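Side-chain contacts in 433aa long hypothetical phosphoribosylglycinamide formyl transferase (Pyrococcus horikoshii, PDB 2DWC), which is of unknown function but belongs to the ATP-grasp superfamily, with a PurT-type C-terminal region, and holds adenosine-5'-diphosphate in a pocket: residues Y141-T144 and L145-Y149; H218-E221 and N222-V226; I262-R265 and I266-L270. All blocks are in the same frame, centred on the assembly; numbering follows the deposited sequence.

Contact 1 of 3, residues Y141-T144 and L145-Y149; sequences YATT and LDELY
T144 OG1 accepts the backbone N-H of E147 at 3.0 Å, the N-cap bond of helix 145-155, which starts a short turn after strand 139-142. The hydroxyl oxygen lies between the backbone N and the carbonyl carbon of T144 (chi1 62°), beside the first helical turn, and there it also packs on E147 CG at 3.2 Å. E147 answers in the reverse direction. Its chain, extended beyond CG, runs alongside T143, and the N-H of T143 points almost straight at the end of the CD-OE2 bond, with N and OE2 2.8 Å apart. Because this bond reaches the residue before the N-cap, the pair of bonds is not a classical capping box, yet it joins both sides of the turn. The carboxylate is probably favoured by its place near the N-terminal end of the helix. T144 O receives L148 N at 2.8 Å in an i to i+4 bond. Further out, A142 shares backbone bonds with I199 of the same antiparallel sheet, while L148 packs on V201 and I181, and L145 on W185. Under the turn, A142 CB points at the helix and touches L148 N at 3.5 Å and L148 CB at 4.0 Å.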
loop_
_atom_site.group_PDB
_atom_site.type_symbol
_atom_site.label_atom_id
_atom_site.label_comp_id
_atom_site.label_asym_id
_atom_site.label_seq_id
_atom_site.Cartn_x
_atom_site.Cartn_y
_atom_site.Cartn_z
ATOM N N TYR B 141 -6.427 32.844 29.292
ATOM C CA TYR B 141 -5.486 31.949 29.953
ATOM C C TYR B 141 -5.526 32.217 31.453
ATOM O O TYR B 141 -5.901 33.310 31.885
ATOM C CB TYR B 141 -4.056 32.185 29.464
ATOM C CG TYR B 141 -3.880 32.049 27.969
ATOM C CD1 TYR B 141 -3.727 33.182 27.159
ATOM C CD2 TYR B 141 -3.905 30.807 27.363
ATOM C CE1 TYR B 141 -3.601 33.073 25.783
ATOM C CE2 TYR B 141 -3.783 30.678 25.970
ATOM C CZ TYR B 141 -3.631 31.806 25.191
ATOM O OH TYR B 141 -3.504 31.710 23.830
ATOM N N ALA B 142 -5.128 31.230 32.245
ATOM C CA ALA B 142 -5.090 31.372 33.698
ATOM C C ALA B 142 -3.798 30.731 34.169
ATOM O O ALA B 142 -3.430 29.674 33.684
ATOM C CB ALA B 142 -6.265 30.678 34.338
ATOM N N THR B 143 -3.110 31.382 35.101
ATOM C CA THR B 143 -1.865 30.876 35.642
ATOM C C THR B 143 -2.037 30.571 37.129
ATOM O O THR B 143 -1.170 29.971 37.763
ATOM C CB THR B 143 -0.733 31.906 35.473
ATOM O OG1 THR B 143 -0.430 32.053 34.081
ATOM C CG2 THR B 143 0.514 31.461 36.214
ATOM N N THR B 144 -3.158 30.998 37.693
ATOM C CA THR B 144 -3.432 30.727 39.103
ATOM C C THR B 144 -4.885 30.319 39.242
ATOM O O THR B 144 -5.685 30.528 38.328
ATOM C CB THR B 144 -3.201 31.964 39.987
ATOM O OG1 THR B 144 -4.104 33.007 39.588
ATOM C CG2 THR B 144 -1.766 32.455 39.853
ATOM N N LEU B 145 -5.227 29.743 40.388
ATOM C CA LEU B 145 -6.599 29.333 40.634
ATOM C C LEU B 145 -7.477 30.583 40.621
ATOM O O LEU B 145 -8.597 30.566 40.103
ATOM C CB LEU B 145 -6.695 28.610 41.975
ATOM C CG LEU B 145 -8.076 28.121 42.420
ATOM C CD1 LEU B 145 -8.747 27.338 41.305
ATOM C CD2 LEU B 145 -7.922 27.255 43.667
ATOM N N ASP B 146 -6.962 31.674 41.179
ATOM C CA ASP B 146 -7.705 32.931 41.206
ATOM C C ASP B 146 -8.017 33.387 39.790
ATOM O O ASP B 146 -9.112 33.862 39.504
ATOM C CB ASP B 146 -6.890 34.020 41.910
ATOM C CG ASP B 146 -6.995 33.945 43.422
ATOM O OD1 ASP B 146 -6.985 32.825 43.991
ATOM O OD2 ASP B 146 -7.076 35.023 44.040
ATOM N N GLU B 147 -7.045 33.249 38.898
ATOM C CA GLU B 147 -7.266 33.658 37.524
ATOM C C GLU B 147 -8.207 32.675 36.843
ATOM O O GLU B 147 -9.029 33.065 36.010
ATOM C CB GLU B 147 -5.939 33.730 36.779
ATOM C CG GLU B 147 -5.096 34.910 37.174
ATOM C CD GLU B 147 -3.852 35.021 36.324
ATOM O OE1 GLU B 147 -3.147 36.048 36.431
ATOM O OE2 GLU B 147 -3.586 34.078 35.546
ATOM N N LEU B 148 -8.104 31.404 37.218
ATOM C CA LEU B 148 -8.977 30.387 36.632
ATOM C C LEU B 148 -10.448 30.705 36.957
ATOM O O LEU B 148 -11.315 30.636 36.073
ATOM C CB LEU B 148 -8.604 28.998 37.165
ATOM C CG LEU B 148 -8.792 27.770 36.264
ATOM C CD1 LEU B 148 -9.406 26.683 37.090
ATOM C CD2 LEU B 148 -9.643 28.079 35.041
ATOM N N TYR B 149 -10.729 31.073 38.215
ATOM C CA TYR B 149 -12.107 31.403 38.602
ATOM C C TYR B 149 -12.634 32.563 37.786
ATOM O O TYR B 149 -13.741 32.506 37.243
ATOM C CB TYR B 149 -12.193 31.777 40.083
ATOM C CG TYR B 149 -12.500 30.626 40.990
ATOM C CD1 TYR B 149 -11.494 30.021 41.745
ATOM C CD2 TYR B 149 -13.803 30.134 41.098
ATOM C CE1 TYR B 149 -11.773 28.952 42.590
ATOM C CE2 TYR B 149 -14.098 29.058 41.944
ATOM C CZ TYR B 149 -13.077 28.476 42.682
ATOM O OH TYR B 149 -13.354 27.411 43.505
#

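Contact 2 of 3, residues H218-E221 and N222-V226; sequences HFDE and NGEIV
D220 and E224 close a beta hairpin through a type I turn from D220 to G223 followed by a G1 beta bulge: D220 N donates a hydrogen bond to E224 O at 2.8 Å, and G223 N bonds back to D220 O. G223 takes the positive phi (94°) that this bulge needs. The side chain of D220 turns back toward the backbone N-H groups of the turn. Its CB lies against E224 O and V226 CG1. With CG placed between the backbone N and the carbonyl carbon (chi1 63°), the carboxylate swings over the loop, where OD1 accepts E224 N at 3.0 Å from above the carboxylate plane. OD1 also takes a weak, strongly bent bond from N222 N, in the manner of an Asx turn. The other oxygen, OD2, touches V226 CG1 at 3.4 Å and accepts a hydrogen bond from a water, which donates to E224 OE1 as well and accepts one from N222 ND2. This water links two carboxylates whose nearest oxygens, D220 OD2 and E224 OE1, are 4.3 Å apart, and probably eases their repulsion. Beyond the turn, H218 and V226 form a hydrogen-bonded antiparallel pair, with V226 CG2 over one face of the imidazole in a CH-pi contact, 3.8 Å from the ring centroid. That ring is fixed at both nitrogens: ND1 donates to F219 O, and NE2 bonds T228 OG1. In the next, non-hydrogen-bonded pair, F219 CE1 meets I225 CG1 at 3.6 Å. The hairpin joins strands 209-219 and 225-238; R335 of strand 334-337 packs on H218 and V226, L7 and L273 on F219, and V363 of the second subunit on E221.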
loop_
_atom_site.group_PDB
_atom_site.type_symbol
_atom_site.label_atom_id
_atom_site.label_comp_id
_atom_site.label_asym_id
_atom_site.label_seq_id
_atom_site.Cartn_x
_atom_site.Cartn_y
_atom_site.Cartn_z
ATOM N N HIS B 218 3.790 21.862 -0.789
ATOM C CA HIS B 218 4.751 21.089 -1.596
ATOM C C HIS B 218 5.151 21.953 -2.792
ATOM O O HIS B 218 4.541 22.994 -3.030
ATOM C CB HIS B 218 4.043 19.807 -2.107
ATOM C CG HIS B 218 2.852 20.101 -2.985
ATOM N ND1 HIS B 218 2.929 20.163 -4.362
ATOM C CD2 HIS B 218 1.555 20.333 -2.673
ATOM C CE1 HIS B 218 1.724 20.403 -4.859
ATOM N NE2 HIS B 218 0.873 20.508 -3.854
ATOM N N PHE B 219 6.175 21.513 -3.522
ATOM C CA PHE B 219 6.627 22.239 -4.712
ATOM C C PHE B 219 5.721 21.944 -5.888
ATOM O O PHE B 219 5.215 20.818 -6.050
ATOM C CB PHE B 219 8.033 21.795 -5.133
ATOM C CG PHE B 219 9.132 22.313 -4.233
ATOM C CD1 PHE B 219 9.355 23.694 -4.093
ATOM C CD2 PHE B 219 9.898 21.425 -3.467
ATOM C CE1 PHE B 219 10.314 24.183 -3.200
ATOM C CE2 PHE B 219 10.861 21.905 -2.565
ATOM C CZ PHE B 219 11.066 23.302 -2.434
ATOM N N ASP B 220 5.498 22.966 -6.704
ATOM C CA ASP B 220 4.748 22.776 -7.937
ATOM C C ASP B 220 5.784 22.544 -9.014
ATOM O O ASP B 220 7.001 22.590 -8.773
ATOM C CB ASP B 220 3.847 23.996 -8.271
ATOM C CG ASP B 220 4.631 25.303 -8.525
ATOM O OD1 ASP B 220 5.852 25.289 -8.812
ATOM O OD2 ASP B 220 3.985 26.375 -8.463
ATOM N N GLU B 221 5.317 22.284 -10.234
ATOM C CA GLU B 221 6.233 21.991 -11.311
ATOM C C GLU B 221 7.226 23.099 -11.623
ATOM O O GLU B 221 8.291 22.838 -12.183
ATOM C CB GLU B 221 5.425 21.616 -12.569
ATOM C CG GLU B 221 6.113 20.638 -13.460
ATOM C CD GLU B 221 5.232 20.173 -14.624
ATOM O OE1 GLU B 221 3.999 20.388 -14.579
ATOM O OE2 GLU B 221 5.783 19.584 -15.578
ATOM N N ASN B 222 6.885 24.334 -11.264
ATOM C CA ASN B 222 7.774 25.469 -11.502
ATOM C C ASN B 222 8.802 25.668 -10.408
ATOM O O ASN B 222 9.633 26.562 -10.495
ATOM C CB ASN B 222 6.984 26.770 -11.647
ATOM C CG ASN B 222 5.963 26.697 -12.740
ATOM O OD1 ASN B 222 6.264 26.249 -13.854
ATOM N ND2 ASN B 222 4.738 27.138 -12.443
ATOM N N GLY B 223 8.748 24.860 -9.362
ATOM C CA GLY B 223 9.739 25.037 -8.321
ATOM C C GLY B 223 9.303 25.934 -7.184
ATOM O O GLY B 223 10.095 26.207 -6.308
ATOM N N GLU B 224 8.068 26.423 -7.208
ATOM C CA GLU B 224 7.587 27.260 -6.098
ATOM C C GLU B 224 6.716 26.437 -5.179
ATOM O O GLU B 224 6.175 25.423 -5.575
ATOM C CB GLU B 224 6.777 28.428 -6.623
ATOM C CG GLU B 224 7.637 29.273 -7.505
ATOM C CD GLU B 224 6.886 30.411 -8.123
ATOM O OE1 GLU B 224 5.641 30.298 -8.279
ATOM O OE2 GLU B 224 7.562 31.408 -8.457
ATOM N N ILE B 225 6.548 26.906 -3.960
ATOM C CA ILE B 225 5.715 26.168 -3.032
ATOM C C ILE B 225 4.238 26.523 -3.164
ATOM O O ILE B 225 3.870 27.710 -3.253
ATOM C CB ILE B 225 6.190 26.412 -1.604
ATOM C CG1 ILE B 225 7.642 25.945 -1.494
ATOM C CG2 ILE B 225 5.253 25.700 -0.595
ATOM C CD1 ILE B 225 8.252 26.313 -0.163
ATOM N N VAL B 226 3.399 25.492 -3.246
ATOM C CA VAL B 226 1.944 25.691 -3.285
ATOM C C VAL B 226 1.284 24.848 -2.194
ATOM O O VAL B 226 1.943 24.001 -1.566
ATOM C CB VAL B 226 1.334 25.289 -4.665
ATOM C CG1 VAL B 226 1.894 26.170 -5.742
ATOM C CG2 VAL B 226 1.651 23.844 -4.991
HETATM O O HOH W 1 4.592 28.684 -9.851
#

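Contact 3 of 3, residues I262-R265 and I266-L270; sequences IAKR and ITDVL
A263 O receives T267 N at 2.8 Å in an almost straight bond (175°), one of the regular i to i+4 bonds of helix 253-270, while the bond from V269 N to R265 O is weak at 3.4 Å. K264 and D268, one turn apart, make the main side-chain contact. K264 leaves the backbone with CG opposite the N (chi1 178°) and then bends at chi2 and chi4, which brings the ammonium group round to the oxygen edge of the carboxylate. NZ meets D268 OD1 at 2.7 Å on its syn lone pair, the side facing the other oxygen, and makes a weaker bond to OD2 at 3.0 Å. Both carboxylate oxygens thus belong to one salt bridge, and the two side chains are turned obliquely to each other. R217 adds a long, weak ion pair to D268 OD2. T267 OG1, turned by its chi1 of 63° toward the preceding turn of the helix, faces the carbonyl oxygen of A263. I262 and I266 run alongside each other in a common direction, with I262 CG2 against I266 CD1 at 3.9 Å. V269 CG2 rests on R265 O at 3.4 Å, where the helix backbone bond is long. R265 extends away from this turn, its NE close to the like-charged NH1 of R261. The isoleucine face is roofed by strands 274-283 and 286-293 through M280, V278, V287 and A289, and by L128 and A132 of helix 121-132. A263, K264 and T267 face strand 225-238 through F229 and T227. This is an amphipathic helix packed on the beta-sheet of the ATP-grasp domain, with an i to i+4 salt bridge along its polar side.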
loop_
_atom_site.group_PDB
_atom_site.type_symbol
_atom_site.label_atom_id
_atom_site.label_comp_id
_atom_site.label_asym_id
_atom_site.label_seq_id
_atom_site.Cartn_x
_atom_site.Cartn_y
_atom_site.Cartn_z
ATOM N N ILE B 262 -9.420 28.960 5.883
ATOM C CA ILE B 262 -8.831 28.978 7.234
ATOM C C ILE B 262 -7.557 28.123 7.249
ATOM O O ILE B 262 -6.509 28.540 7.784
ATOM C CB ILE B 262 -9.857 28.464 8.264
ATOM C CG1 ILE B 262 -10.890 29.580 8.513
ATOM C CG2 ILE B 262 -9.177 28.089 9.587
ATOM C CD1 ILE B 262 -12.084 29.158 9.234
ATOM N N ALA B 263 -7.647 26.925 6.667
ATOM C CA ALA B 263 -6.446 26.058 6.615
ATOM C C ALA B 263 -5.303 26.781 5.889
ATOM O O ALA B 263 -4.154 26.766 6.338
ATOM C CB ALA B 263 -6.796 24.680 5.873
ATOM N N LYS B 264 -5.590 27.440 4.767
ATOM C CA LYS B 264 -4.534 28.130 4.025
ATOM C C LYS B 264 -3.844 29.217 4.848
ATOM O O LYS B 264 -2.609 29.359 4.804
ATOM C CB LYS B 264 -5.110 28.735 2.731
ATOM C CG LYS B 264 -4.105 29.530 1.867
ATOM C CD LYS B 264 -3.070 28.652 1.224
ATOM C CE LYS B 264 -2.447 29.315 -0.027
ATOM N NZ LYS B 264 -1.721 30.592 0.271
ATOM N N ARG B 265 -4.639 29.984 5.590
ATOM C CA ARG B 265 -4.075 31.064 6.416
ATOM C C ARG B 265 -3.159 30.466 7.486
ATOM O O ARG B 265 -2.110 31.023 7.783
ATOM C CB ARG B 265 -5.197 31.862 7.080
ATOM C CG ARG B 265 -5.801 32.946 6.175
ATOM C CD ARG B 265 -6.897 33.675 6.935
ATOM N NE ARG B 265 -7.343 34.896 6.285
ATOM C CZ ARG B 265 -6.570 35.954 6.070
ATOM N NH1 ARG B 265 -5.290 35.943 6.447
ATOM N NH2 ARG B 265 -7.091 37.033 5.499
ATOM N N ILE B 266 -3.538 29.309 8.015
ATOM C CA ILE B 266 -2.730 28.671 9.054
ATOM C C ILE B 266 -1.450 28.070 8.478
ATOM O O ILE B 266 -0.365 28.289 9.007
ATOM C CB ILE B 266 -3.523 27.589 9.777
ATOM C CG1 ILE B 266 -4.578 28.265 10.675
ATOM C CG2 ILE B 266 -2.568 26.704 10.640
ATOM C CD1 ILE B 266 -5.701 27.314 11.145
ATOM N N THR B 267 -1.575 27.303 7.405
ATOM C CA THR B 267 -0.357 26.701 6.855
ATOM C C THR B 267 0.591 27.727 6.237
ATOM O O THR B 267 1.804 27.532 6.257
ATOM C CB THR B 267 -0.688 25.546 5.867
ATOM O OG1 THR B 267 -1.415 26.052 4.750
ATOM C CG2 THR B 267 -1.529 24.465 6.591
ATOM N N ASP B 268 0.070 28.828 5.682
ATOM C CA ASP B 268 0.966 29.874 5.150
ATOM C C ASP B 268 1.825 30.416 6.313
ATOM O O ASP B 268 2.996 30.781 6.112
ATOM C CB ASP B 268 0.147 31.045 4.570
ATOM C CG ASP B 268 -0.388 30.766 3.178
ATOM O OD1 ASP B 268 -1.225 31.583 2.721
ATOM O OD2 ASP B 268 -0.002 29.752 2.530
ATOM N N VAL B 269 1.246 30.527 7.509
ATOM C CA VAL B 269 2.037 30.989 8.654
ATOM C C VAL B 269 3.040 29.922 9.152
ATOM O O VAL B 269 4.199 30.240 9.455
ATOM C CB VAL B 269 1.137 31.390 9.828
ATOM C CG1 VAL B 269 1.989 31.669 11.075
ATOM C CG2 VAL B 269 0.331 32.664 9.445
ATOM N N LEU B 270 2.606 28.664 9.252
ATOM C CA LEU B 270 3.527 27.639 9.759
ATOM C C LEU B 270 4.670 27.377 8.777
ATOM O O LEU B 270 5.804 27.168 9.203
ATOM C CB LEU B 270 2.757 26.341 10.122
ATOM C CG LEU B 270 1.738 26.531 11.258
ATOM C CD1 LEU B 270 0.967 25.229 11.460
ATOM C CD2 LEU B 270 2.465 26.948 12.578
#

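All three contacts are local and lie in the ATP-grasp domain, yet they serve different junctions. Contact 1 is a strand-to-helix turn at the edge of the small antiparallel sheet, held by a cap and a carboxylate reaching back. Contact 2 is a hairpin tip with a water bridging two carboxylates, and the only one touched by the second subunit. Both lie toward the surface, with two buried residues each against four in contact 3, which sits nearest the chain centre and combines a buried hydrophobic face with a salt bridge. Strand 225-238, which begins in contact 2, packs against the helix of contact 3, about 6 Å away at the nearest atoms. Contact 1 stands apart, its centre 46 Å from that of contact 2.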